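Local coordinates for periplasmic binding protein (Pseudomonas aeruginosa, PDB 2R79) that binds heme in the periplasm and probably delivers it to an inner-membrane transporter for uptake as a source of iron, at residues A[163-166]-A[167-171]. Sequence-based numbering, arbitrary orientation.
With SO4 (sulfate ion), chain C.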
loop_
_atom_site.group_PDB
_atom_site.type_symbol
_atom_site.label_atom_id
_atom_site.label_comp_id
_atom_site.label_asym_id
_atom_site.label_seq_id
_atom_site.Cartn_x
_atom_site.Cartn_y
_atom_site.Cartn_z
ATOM N N GLY A 163 -14.542 -13.697 29.308
ATOM C CA GLY A 163 -13.219 -13.606 28.726
ATOM C C GLY A 163 -12.713 -12.178 28.834
ATOM O O GLY A 163 -11.520 -11.946 29.019
ATOM N N GLY A 164 -13.625 -11.214 28.721
ATOM C CA GLY A 164 -13.235 -9.818 28.828
ATOM C C GLY A 164 -12.660 -9.498 30.197
ATOM O O GLY A 164 -11.660 -8.788 30.310
ATOM N N ASP A 165 -13.290 -10.026 31.244
ATOM C CA ASP A 165 -12.832 -9.807 32.617
ATOM C C ASP A 165 -11.467 -10.458 32.829
ATOM O O ASP A 165 -10.582 -9.883 33.454
ATOM C CB ASP A 165 -13.835 -10.395 33.616
ATOM C CG ASP A 165 -13.369 -10.259 35.058
ATOM O OD1 ASP A 165 -13.275 -9.117 35.547
ATOM O OD2 ASP A 165 -13.092 -11.295 35.706
ATOM N N TRP A 166 -11.314 -11.670 32.303
ATOM C CA TRP A 166 -10.064 -12.411 32.412
ATOM C C TRP A 166 -8.949 -11.588 31.766
ATOM O O TRP A 166 -7.857 -11.444 32.324
ATOM C CB TRP A 166 -10.196 -13.745 31.691
ATOM C CG TRP A 166 -9.046 -14.669 31.887
ATOM C CD1 TRP A 166 -8.932 -15.655 32.832
ATOM C CD2 TRP A 166 -7.859 -14.740 31.088
ATOM N NE1 TRP A 166 -7.756 -16.338 32.661
ATOM C CE2 TRP A 166 -7.076 -15.801 31.599
ATOM C CE3 TRP A 166 -7.381 -14.013 29.988
ATOM C CZ2 TRP A 166 -5.840 -16.156 31.047
ATOM C CZ3 TRP A 166 -6.149 -14.366 29.437
ATOM C CH2 TRP A 166 -5.395 -15.430 29.968
ATOM N N VAL A 167 -9.230 -11.044 30.589
ATOM C CA VAL A 167 -8.251 -10.238 29.878
ATOM C C VAL A 167 -7.887 -8.955 30.628
ATOM O O VAL A 167 -6.719 -8.558 30.654
ATOM C CB VAL A 167 -8.750 -9.889 28.453
ATOM C CG1 VAL A 167 -7.910 -8.763 27.854
ATOM C CG2 VAL A 167 -8.653 -11.126 27.569
ATOM N N LEU A 168 -8.869 -8.306 31.242
ATOM C CA LEU A 168 -8.577 -7.081 31.976
ATOM C C LEU A 168 -7.717 -7.395 33.194
ATOM O O LEU A 168 -6.745 -6.694 33.475
ATOM C CB LEU A 168 -9.875 -6.384 32.413
ATOM C CG LEU A 168 -10.740 -5.734 31.324
ATOM C CD1 LEU A 168 -11.984 -5.086 31.960
ATOM C CD2 LEU A 168 -9.927 -4.688 30.581
ATOM N N ASN A 169 -8.071 -8.451 33.914
ATOM C CA ASN A 169 -7.309 -8.828 35.097
ATOM C C ASN A 169 -5.891 -9.245 34.752
ATOM O O ASN A 169 -4.935 -8.778 35.364
ATOM C CB ASN A 169 -8.009 -9.956 35.861
ATOM C CG ASN A 169 -9.267 -9.479 36.574
ATOM O OD1 ASN A 169 -9.236 -8.492 37.316
ATOM N ND2 ASN A 169 -10.382 -10.177 36.354
ATOM N N ARG A 170 -5.751 -10.116 33.760
ATOM C CA ARG A 170 -4.437 -10.584 33.362
ATOM C C ARG A 170 -3.556 -9.478 32.811
ATOM O O ARG A 170 -2.338 -9.615 32.804
ATOM C CB ARG A 170 -4.571 -11.707 32.342
ATOM C CG ARG A 170 -5.133 -12.988 32.931
ATOM C CD ARG A 170 -4.094 -13.693 33.755
ATOM N NE ARG A 170 -4.591 -14.948 34.297
ATOM C CZ ARG A 170 -3.804 -15.903 34.786
ATOM N NH1 ARG A 170 -2.484 -15.740 34.793
ATOM N NH2 ARG A 170 -4.329 -17.020 35.270
ATOM N N ALA A 171 -4.158 -8.384 32.357
ATOM C CA ALA A 171 -3.377 -7.268 31.824
ATOM C C ALA A 171 -3.047 -6.234 32.900
ATOM O O ALA A 171 -2.478 -5.188 32.607
ATOM C CB ALA A 171 -4.112 -6.606 30.654
HETATM S S SO4 C . -7.708 -18.541 35.821
HETATM O O1 SO4 C . -7.710 -19.933 36.381
HETATM O O2 SO4 C . -9.026 -17.848 36.040
HETATM O O3 SO4 C . -6.600 -17.811 36.512
HETATM O O4 SO4 C . -7.395 -18.538 34.359
#
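Arg170 sets its CG methylene over the indole of Trp166, one turn back along the short helix 163-170. In this CH-pi contact CG of Arg170 stands 3.5 Å from the centroid of the six-membered ring of Trp166, almost straight above it, 5° off the ring normal. Trp166 carries its CG anti to the backbone N (chi1 -172°), which brings the indole alongside the next turn. The bend of Arg170 at chi2 takes its chain along the ring, NE lying 3.7 Å from Trp166 CZ2. Beyond it NH2 donates to sulfate O3 at 2.7 Å, less straight than the bond from Trp166 NE1 to O4 (2.8 Å, 163°). Leu94 N gives the sulfate a further hydrogen bond. The broad, flat indole suits a buried face between Leu125 of helix 111-135 and Leu248 of helix 248-259; arginine joins an apolar stem, touching Leu125 and Leu252, to a charged end fit for the partly exposed surface. On the more exposed side, polar Asp165 and Asn169 suit solvent, ND2 of Asn169 lying 3.0 Å from Asp165 OD2, amide and carboxylate nearly perpendicular. Leu168 faces strand 143-150. The indole N-H of largely buried Trp166 and a guanidinium thus share one anion, probably from the crystallisation liquor, whose charge would offset that of Arg170.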